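Long-range contacts in membrane-anchored mycosin mycp1 (Mycobacterium thermoresistibile, PDB 4HVL), which probably acts as a subtilisin-like serine endopeptidase, a membrane-anchored mycosin that is an essential component of the ESX-1 type VII secretion system: residues 49-54 with 362-367; 58-63 with 325-330; 108-113 with 126-131. One frame throughout, in Å; residues are numbered along the deposited sequence.

Contact 1 of 3, residues 49-54 with 362-367; sequences YLRLTE and DPVAAL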
loop_
_atom_site.group_PDB
_atom_site.type_symbol
_atom_site.label_atom_id
_atom_site.label_comp_id
_atom_site.label_asym_id
_atom_site.label_seq_id
_atom_site.Cartn_x
_atom_site.Cartn_y
_atom_site.Cartn_z
ATOM N N TYR A 49 3.577 0.990 -19.551
ATOM C CA TYR A 49 4.252 2.164 -19.007
ATOM C C TYR A 49 5.494 1.817 -18.162
ATOM O O TYR A 49 6.513 2.482 -18.257
ATOM C CB TYR A 49 3.253 2.942 -18.158
ATOM C CG TYR A 49 3.674 4.325 -17.753
ATOM C CD1 TYR A 49 3.421 5.425 -18.574
ATOM C CD2 TYR A 49 4.290 4.547 -16.527
ATOM C CE1 TYR A 49 3.795 6.706 -18.191
ATOM C CE2 TYR A 49 4.660 5.817 -16.134
ATOM C CZ TYR A 49 4.414 6.890 -16.960
ATOM O OH TYR A 49 4.791 8.145 -16.537
ATOM N N LEU A 50 5.385 0.769 -17.347
ATOM C CA LEU A 50 6.452 0.367 -16.427
ATOM C C LEU A 50 7.408 -0.651 -17.058
ATOM O O LEU A 50 8.393 -1.056 -16.440
ATOM C CB LEU A 50 5.848 -0.199 -15.137
ATOM C CG LEU A 50 5.059 0.767 -14.240
ATOM C CD1 LEU A 50 4.386 0.011 -13.104
ATOM C CD2 LEU A 50 5.968 1.850 -13.686
ATOM N N ARG A 51 7.095 -1.062 -18.278
ATOM C CA ARG A 51 7.938 -1.971 -19.083
ATOM C C ARG A 51 8.150 -3.306 -18.377
ATOM O O ARG A 51 9.268 -3.803 -18.304
ATOM C CB ARG A 51 9.283 -1.322 -19.434
ATOM C CG ARG A 51 9.157 0.056 -20.054
ATOM C CD ARG A 51 10.370 0.465 -20.878
ATOM N NE ARG A 51 11.584 0.769 -20.103
ATOM C CZ ARG A 51 11.872 1.940 -19.514
ATOM N NH1 ARG A 51 11.015 2.963 -19.565
ATOM N NH2 ARG A 51 13.031 2.100 -18.857
ATOM N N LEU A 52 7.063 -3.874 -17.863
ATOM C CA LEU A 52 7.131 -5.093 -17.054
ATOM C C LEU A 52 7.722 -6.275 -17.823
ATOM O O LEU A 52 8.547 -7.033 -17.290
ATOM C CB LEU A 52 5.751 -5.455 -16.480
ATOM C CG LEU A 52 5.140 -4.506 -15.431
ATOM C CD1 LEU A 52 3.895 -5.120 -14.819
ATOM C CD2 LEU A 52 6.129 -4.133 -14.333
ATOM N N THR A 53 7.310 -6.407 -19.080
ATOM C CA THR A 53 7.846 -7.412 -19.981
ATOM C C THR A 53 9.378 -7.369 -20.013
ATOM O O THR A 53 10.035 -8.392 -19.872
ATOM C CB THR A 53 7.296 -7.208 -21.413
ATOM O OG1 THR A 53 5.867 -7.297 -21.394
ATOM C CG2 THR A 53 7.816 -8.247 -22.326
ATOM N N GLU A 54 9.946 -6.188 -20.187
ATOM C CA GLU A 54 11.400 -6.046 -20.203
ATOM C C GLU A 54 11.987 -6.338 -18.815
ATOM O O GLU A 54 12.985 -7.061 -18.689
ATOM C CB GLU A 54 11.773 -4.638 -20.651
ATOM C CG GLU A 54 13.258 -4.383 -20.863
ATOM C CD GLU A 54 13.855 -5.175 -22.014
ATOM O OE1 GLU A 54 13.084 -5.701 -22.845
ATOM O OE2 GLU A 54 15.104 -5.279 -22.085
ATOM N N ASP A 362 10.808 3.428 -12.206
ATOM C CA ASP A 362 11.299 2.961 -13.490
ATOM C C ASP A 362 11.964 1.597 -13.263
ATOM O O ASP A 362 13.155 1.501 -12.971
ATOM C CB ASP A 362 12.245 4.018 -14.070
ATOM C CG ASP A 362 12.741 3.679 -15.441
ATOM O OD1 ASP A 362 12.624 2.511 -15.892
ATOM O OD2 ASP A 362 13.293 4.610 -16.070
ATOM N N PRO A 363 11.166 0.524 -13.350
ATOM C CA PRO A 363 11.653 -0.819 -13.046
ATOM C C PRO A 363 12.919 -1.261 -13.776
ATOM O O PRO A 363 13.797 -1.883 -13.161
ATOM C CB PRO A 363 10.468 -1.697 -13.448
ATOM C CG PRO A 363 9.301 -0.854 -13.115
ATOM C CD PRO A 363 9.717 0.517 -13.612
ATOM N N VAL A 364 13.019 -0.957 -15.078
ATOM C CA VAL A 364 14.175 -1.409 -15.851
ATOM C C VAL A 364 15.406 -0.648 -15.407
ATOM O O VAL A 364 16.457 -1.245 -15.224
ATOM C CB VAL A 364 13.972 -1.248 -17.360
ATOM C CG1 VAL A 364 15.280 -1.484 -18.120
ATOM C CG2 VAL A 364 12.902 -2.210 -17.849
ATOM N N ALA A 365 15.277 0.672 -15.238
ATOM C CA ALA A 365 16.371 1.455 -14.706
ATOM C C ALA A 365 16.765 0.944 -13.314
ATOM O O ALA A 365 17.958 0.789 -13.021
ATOM C CB ALA A 365 16.013 2.938 -14.671
ATOM N N ALA A 366 15.782 0.647 -12.464
ATOM C CA ALA A 366 16.091 0.189 -11.107
ATOM C C ALA A 366 16.881 -1.115 -11.142
ATOM O O ALA A 366 17.836 -1.279 -10.408
ATOM C CB ALA A 366 14.826 0.019 -10.287
ATOM N N LEU A 367 16.469 -2.028 -12.017
ATOM C CA LEU A 367 17.123 -3.326 -12.167
ATOM C C LEU A 367 18.448 -3.296 -12.922
ATOM O O LEU A 367 19.273 -4.198 -12.716
ATOM C CB LEU A 367 16.174 -4.323 -12.849
ATOM C CG LEU A 367 14.975 -4.717 -11.978
ATOM C CD1 LEU A 367 13.899 -5.389 -12.807
ATOM C CD2 LEU A 367 15.408 -5.622 -10.838
HETATM O O HOH W 1 10.851 0.201 -16.648
#

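Contact 2 of 3, residues 58-63 with 325-330; sequences FATGAG and IRQRYP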
loop_
_atom_site.group_PDB
_atom_site.type_symbol
_atom_site.label_atom_id
_atom_site.label_comp_id
_atom_site.label_asym_id
_atom_site.label_seq_id
_atom_site.Cartn_x
_atom_site.Cartn_y
_atom_site.Cartn_z
ATOM N N PHE A 58 15.072 -9.623 -16.236
ATOM C CA PHE A 58 16.084 -9.390 -15.209
ATOM C C PHE A 58 15.737 -9.954 -13.829
ATOM O O PHE A 58 16.649 -10.252 -13.057
ATOM C CB PHE A 58 16.396 -7.895 -15.141
ATOM C CG PHE A 58 16.865 -7.348 -16.458
ATOM C CD1 PHE A 58 18.101 -7.740 -16.980
ATOM C CD2 PHE A 58 16.055 -6.515 -17.213
ATOM C CE1 PHE A 58 18.529 -7.287 -18.220
ATOM C CE2 PHE A 58 16.478 -6.047 -18.438
ATOM C CZ PHE A 58 17.717 -6.437 -18.951
ATOM N N ALA A 59 14.447 -10.134 -13.550
ATOM C CA ALA A 59 13.957 -10.677 -12.271
ATOM C C ALA A 59 12.446 -10.926 -12.336
ATOM O O ALA A 59 11.745 -10.258 -13.080
ATOM C CB ALA A 59 14.274 -9.737 -11.112
ATOM N N THR A 60 11.966 -11.895 -11.553
ATOM C CA THR A 60 10.540 -12.221 -11.473
ATOM C C THR A 60 9.985 -12.320 -10.038
ATOM O O THR A 60 8.829 -12.670 -9.865
ATOM C CB THR A 60 10.255 -13.584 -12.114
ATOM O OG1 THR A 60 11.007 -14.590 -11.433
ATOM C CG2 THR A 60 10.623 -13.592 -13.585
ATOM N N GLY A 61 10.826 -12.035 -9.036
ATOM C CA GLY A 61 10.492 -12.211 -7.631
ATOM C C GLY A 61 10.649 -13.611 -7.042
ATOM O O GLY A 61 10.178 -13.853 -5.937
ATOM N N ALA A 62 11.320 -14.526 -7.747
ATOM C CA ALA A 62 11.496 -15.891 -7.251
ATOM C C ALA A 62 12.295 -15.870 -5.959
ATOM O O ALA A 62 13.280 -15.145 -5.870
ATOM C CB ALA A 62 12.213 -16.768 -8.277
ATOM N N GLY A 63 11.886 -16.688 -4.987
ATOM C CA GLY A 63 12.496 -16.714 -3.655
ATOM C C GLY A 63 12.012 -15.642 -2.667
ATOM O O GLY A 63 12.333 -15.709 -1.504
ATOM N N ILE A 325 13.931 -6.360 -7.190
ATOM C CA ILE A 325 15.234 -5.859 -6.772
ATOM C C ILE A 325 15.915 -6.812 -5.790
ATOM O O ILE A 325 17.096 -7.167 -5.983
ATOM C CB ILE A 325 15.138 -4.422 -6.203
ATOM C CG1 ILE A 325 14.885 -3.418 -7.345
ATOM C CG2 ILE A 325 16.420 -4.033 -5.491
ATOM C CD1 ILE A 325 14.333 -2.066 -6.915
ATOM N N ARG A 326 15.171 -7.275 -4.790
ATOM C CA ARG A 326 15.740 -8.113 -3.745
ATOM C C ARG A 326 16.127 -9.486 -4.304
ATOM O O ARG A 326 17.138 -10.066 -3.864
ATOM C CB ARG A 326 14.802 -8.237 -2.545
ATOM C CG ARG A 326 14.476 -6.907 -1.885
ATOM C CD ARG A 326 14.175 -7.080 -0.396
ATOM N NE ARG A 326 15.410 -7.165 0.377
ATOM C CZ ARG A 326 15.468 -7.157 1.709
ATOM N NH1 ARG A 326 14.341 -7.101 2.433
ATOM N NH2 ARG A 326 16.657 -7.211 2.326
ATOM N N GLN A 327 15.376 -9.994 -5.289
ATOM C CA GLN A 327 15.806 -11.223 -5.958
ATOM C C GLN A 327 17.132 -11.006 -6.699
ATOM O O GLN A 327 18.060 -11.798 -6.565
ATOM C CB GLN A 327 14.771 -11.779 -6.953
ATOM C CG GLN A 327 15.294 -13.043 -7.650
ATOM C CD GLN A 327 14.493 -13.491 -8.868
ATOM O OE1 GLN A 327 13.615 -12.790 -9.359
ATOM N NE2 GLN A 327 14.821 -14.678 -9.374
ATOM N N ARG A 328 17.208 -9.949 -7.498
ATOM C CA ARG A 328 18.356 -9.762 -8.366
ATOM C C ARG A 328 19.587 -9.346 -7.569
ATOM O O ARG A 328 20.704 -9.693 -7.941
ATOM C CB ARG A 328 18.062 -8.718 -9.428
ATOM C CG ARG A 328 19.118 -8.680 -10.506
ATOM C CD ARG A 328 18.659 -7.761 -11.616
ATOM N NE ARG A 328 19.707 -7.631 -12.609
ATOM C CZ ARG A 328 19.997 -8.549 -13.513
ATOM N NH1 ARG A 328 19.315 -9.686 -13.590
ATOM N NH2 ARG A 328 20.975 -8.315 -14.350
ATOM N N TYR A 329 19.365 -8.609 -6.486
ATOM C CA TYR A 329 20.425 -8.116 -5.629
ATOM C C TYR A 329 20.121 -8.473 -4.165
ATOM O O TYR A 329 19.732 -7.605 -3.380
ATOM C CB TYR A 329 20.546 -6.605 -5.796
ATOM C CG TYR A 329 20.756 -6.162 -7.241
ATOM C CD1 TYR A 329 21.973 -6.400 -7.900
ATOM C CD2 TYR A 329 19.743 -5.518 -7.953
ATOM C CE1 TYR A 329 22.162 -6.004 -9.220
ATOM C CE2 TYR A 329 19.931 -5.118 -9.279
ATOM C CZ TYR A 329 21.138 -5.357 -9.896
ATOM O OH TYR A 329 21.340 -4.958 -11.202
ATOM N N PRO A 330 20.295 -9.758 -3.791
ATOM C CA PRO A 330 19.881 -10.178 -2.446
ATOM C C PRO A 330 20.748 -9.602 -1.304
ATOM O O PRO A 330 20.343 -9.671 -0.157
ATOM C CB PRO A 330 19.951 -11.721 -2.509
ATOM C CG PRO A 330 20.904 -12.023 -3.619
ATOM C CD PRO A 330 20.829 -10.875 -4.594
HETATM O O HOH W 2 13.621 -15.183 -12.071
#

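Contact 3 of 3, residues 108-113 with 126-131; sequences VIAGRG and ARILSL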
loop_
_atom_site.group_PDB
_atom_site.type_symbol
_atom_site.label_atom_id
_atom_site.label_comp_id
_atom_site.label_asym_id
_atom_site.label_seq_id
_atom_site.Cartn_x
_atom_site.Cartn_y
_atom_site.Cartn_z
ATOM N N VAL A 108 -1.663 -7.440 -8.568
ATOM C CA VAL A 108 -0.768 -6.454 -9.187
ATOM C C VAL A 108 0.700 -6.717 -8.785
ATOM O O VAL A 108 1.606 -6.667 -9.625
ATOM C CB VAL A 108 -1.222 -4.995 -8.867
ATOM C CG1 VAL A 108 -0.149 -3.987 -9.219
ATOM C CG2 VAL A 108 -2.497 -4.648 -9.617
ATOM N N ILE A 109 0.917 -7.042 -7.505
ATOM C CA ILE A 109 2.243 -7.342 -6.966
ATOM C C ILE A 109 2.802 -8.643 -7.603
ATOM O O ILE A 109 3.897 -8.653 -8.148
ATOM C CB ILE A 109 2.179 -7.523 -5.427
ATOM C CG1 ILE A 109 1.733 -6.219 -4.729
ATOM C CG2 ILE A 109 3.523 -8.001 -4.880
ATOM C CD1 ILE A 109 1.432 -6.369 -3.250
ATOM N N ALA A 110 2.023 -9.722 -7.548
ATOM C CA ALA A 110 2.546 -11.062 -7.823
ATOM C C ALA A 110 1.629 -11.968 -8.638
ATOM O O ALA A 110 1.830 -13.176 -8.672
ATOM C CB ALA A 110 2.923 -11.725 -6.509
ATOM N N GLY A 111 0.655 -11.396 -9.334
ATOM C CA GLY A 111 -0.254 -12.193 -10.135
ATOM C C GLY A 111 0.471 -12.959 -11.227
ATOM O O GLY A 111 1.340 -12.415 -11.900
ATOM N N ARG A 112 0.121 -14.223 -11.392
ATOM C CA ARG A 112 0.696 -15.044 -12.450
ATOM C C ARG A 112 0.101 -14.752 -13.829
ATOM O O ARG A 112 -1.023 -14.271 -13.949
ATOM C CB ARG A 112 0.518 -16.530 -12.113
ATOM C CG ARG A 112 1.606 -17.082 -11.212
ATOM C CD ARG A 112 1.588 -16.444 -9.846
ATOM N NE ARG A 112 2.399 -17.216 -8.921
ATOM C CZ ARG A 112 2.970 -16.746 -7.824
ATOM N NH1 ARG A 112 2.805 -15.481 -7.437
ATOM N NH2 ARG A 112 3.688 -17.582 -7.077
ATOM N N GLY A 113 0.859 -15.084 -14.871
ATOM C CA GLY A 113 0.395 -14.917 -16.256
ATOM C C GLY A 113 -0.568 -16.019 -16.676
ATOM O O GLY A 113 -0.764 -17.000 -15.951
ATOM N N ALA A 126 6.792 -14.391 -6.874
ATOM C CA ALA A 126 6.884 -14.125 -5.443
ATOM C C ALA A 126 5.815 -14.906 -4.682
ATOM O O ALA A 126 4.759 -15.199 -5.232
ATOM C CB ALA A 126 6.746 -12.641 -5.177
ATOM N N ARG A 127 6.086 -15.244 -3.431
ATOM C CA ARG A 127 5.006 -15.686 -2.541
ATOM C C ARG A 127 4.237 -14.464 -2.031
ATOM O O ARG A 127 4.793 -13.366 -1.953
ATOM C CB ARG A 127 5.542 -16.474 -1.353
ATOM C CG ARG A 127 5.920 -17.904 -1.692
ATOM C CD ARG A 127 6.703 -18.574 -0.565
ATOM N NE ARG A 127 5.858 -19.014 0.551
ATOM C CZ ARG A 127 5.920 -18.569 1.814
ATOM N NH1 ARG A 127 6.785 -17.621 2.186
ATOM N NH2 ARG A 127 5.097 -19.073 2.730
ATOM N N ILE A 128 2.970 -14.673 -1.682
ATOM C CA ILE A 128 2.085 -13.633 -1.154
ATOM C C ILE A 128 1.513 -14.103 0.185
ATOM O O ILE A 128 0.881 -15.165 0.243
ATOM C CB ILE A 128 0.877 -13.448 -2.096
ATOM C CG1 ILE A 128 1.324 -12.974 -3.472
ATOM C CG2 ILE A 128 -0.165 -12.505 -1.507
ATOM C CD1 ILE A 128 0.481 -13.580 -4.580
ATOM N N LEU A 129 1.733 -13.328 1.241
ATOM C CA LEU A 129 1.059 -13.546 2.526
ATOM C C LEU A 129 -0.015 -12.473 2.675
ATOM O O LEU A 129 0.285 -11.280 2.484
ATOM C CB LEU A 129 2.051 -13.440 3.670
ATOM C CG LEU A 129 3.256 -14.359 3.516
ATOM C CD1 LEU A 129 4.203 -14.178 4.690
ATOM C CD2 LEU A 129 2.825 -15.815 3.383
ATOM N N SER A 130 -1.249 -12.886 2.967
ATOM C CA SER A 130 -2.386 -11.953 3.087
ATOM C C SER A 130 -2.782 -11.682 4.544
ATOM O O SER A 130 -3.174 -12.586 5.281
ATOM C CB SER A 130 -3.609 -12.478 2.317
ATOM O OG SER A 130 -4.739 -11.606 2.459
ATOM N N LEU A 131 -2.688 -10.421 4.937
ATOM C CA LEU A 131 -3.142 -9.967 6.251
ATOM C C LEU A 131 -4.311 -9.034 6.020
ATOM O O LEU A 131 -4.175 -8.026 5.300
ATOM C CB LEU A 131 -2.047 -9.198 6.972
ATOM C CG LEU A 131 -0.781 -9.939 7.380
ATOM C CD1 LEU A 131 0.216 -10.037 6.218
ATOM C CD2 LEU A 131 -0.133 -9.227 8.562
#

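Contact 1 of 3, residues 49-54 with 362-367
The bend at Leu50 and Arg51 faces the start of helix 363-368, with the CA atoms of Leu50 and Asp362 6.2 Å apart and the paths still close where Glu54 meets Val364. This joins the N-terminal part of the subtilisin-fold domain to its last helix. Arg51 leaves helical angles with a positive phi of 60° and closes a Schellman motif; it is also the N-cap of helix 52-55. Asp362 is the N-cap of the helix across from it.

From that turn Arg51 sends its side chain over Val364, bending at chi3 (-71°), to make a salt bridge from NH2 to Asp362 OD1 at 3.0 Å. Guanidinium and carboxylate stand nearly perpendicular, 89° between their planes, so a single nitrogen and a single oxygen carry the bridge. The same OD1 accepts the capping bond from Ala365 N at 3.3 Å, which comes down on the carboxylate from well above its plane. A negative charge here would probably suit both the arginine and the helix N-terminus.

Beside the salt bridge the packing is apolar. Pro363 sets its ring against Leu50, the two side chains crossing at about a right angle with CD2 of Leu50 4.0 Å from CD of Pro363; Tyr317 of helix 311-328 also touches Leu50. Val364 turns its CG2 branch to the CG of Glu54, 3.7 Å away, while Glu54 OE2 makes a salt bridge with Lys57.

One water ties the polar parts together. It sits over the centre of one face of the Arg51 guanidinium, accepts from Val364 N, donates to Asp362 OD1, and gives its other hydrogen to Leu50 O at 2.8 Å.

Contact 2 of 3, residues 58-63 with 325-330
Gln327 pushes its amide into the bend at 60-62, and this is the tight half of the contact. OE1 takes the N-H of Thr60 at 2.9 Å, in the plane of its own carbonyl, and weaker bonds from Gly61 N and Ala62 N, so one oxygen gathers three successive backbone donors. The Gln327 side chain is extended, with CG anti to the backbone N (chi1 178°), which carries the amide straight out from the helix. Ala59 CB lies 3.6 Å from OE1, and Ala62 CB packs 3.5 Å from NE2. Arg328 NH1 adds a short bond to a lone pair of Phe58 O at 2.8 Å, bent to 137° at the hydrogen.

In the subtilisin fold helix 311-328 carries Ser312, the predicted charge-relay serine, in its first turn; the contact joins the C-terminal end of that helix to the loop leading into strand 65-70, which ends at Asp70.

Toward solvent the fit is looser. A water links NE2 of Gln327 to OG1 of Thr60, whose hydroxyl also bonds Asp125. Arg328 runs alongside Phe58, with Phe58 CB over one guanidinium face, offset toward its rim; the ring, 78° from the guanidinium plane, meets it obliquely, Phe58 CD1 3.9 Å from Arg328 NH2.

Contact 3 of 3, residues 108-113 with 126-131
The guanidinium of Arg112 meets its partners at the edge: Ala110 C and Ala126 O both lie in its plane, while Ile128 CD1 approaches NH1 obliquely. The two end nitrogens hold the same oxygen, NH1 at 3.0 Å and NH2 at 3.2 Å from Ala126 O. They use it differently. NH1 approaches in the plane of the Ala126 carbonyl, whereas NH2 stands 43° above that plane and so is not on a lone pair. NH1 then spends its second hydrogen on Ala110 O, 2.8 Å away and again in the carbonyl plane.

Three bonds therefore hold the guanidinium flat between two backbone carbonyls, one on its own segment and one across the contact. The bend at chi2 (65°) turns the side chain back to Ala110 O, near the C-terminal end of helix 102-110, where the positive charge is probably welcome. Outside the pair, Pro80 packs against Arg112.

Beside the polar grip lies a small apolar one. Ile128 carries CG1 anti to its carbonyl carbon, and this branch puts CD1 3.6 Å from Ala110 CB. Ala110 CB also meets Ala126 CB, at 4.2 Å.

The helix links two parallel neighbours of the central sheet, 82-86 and 127-132, in a beta-alpha-beta crossover, and this contact stitches its C-terminal end to the start of the second strand. Helix 102-110 follows His101, which with Ser312 binds a zinc ion in this crystal. Val68 of strand 65-70 touches both Ile109 and Ile128, and helix 311-328 packs on Val108 and Ile109 through Ala316.

Overall arrangement
Contact 3 lies deepest, buried between a strand of the central sheet and the end of helix 102-110, and works through an arginine gripping two backbone carbonyls, with alanines and an isoleucine beside it. Contacts 1 and 2 are only partly buried, each with a bridging water. All three use an arginine, for a carboxylate in contact 1 and for backbone carbonyls in contacts 2 and 3; contact 2 adds a glutamine reading backbone groups of a loop. Contacts 1 and 2 touch, since Tyr329 OH probably bonds Leu367 O and Ile325 packs on Ala366, so the C-terminal parts of helices 311-328 and 363-368 are in direct contact. Contact 2 meets contact 3 where Gly61 O packs on Ala126 CB; contacts 1 and 3 do not touch.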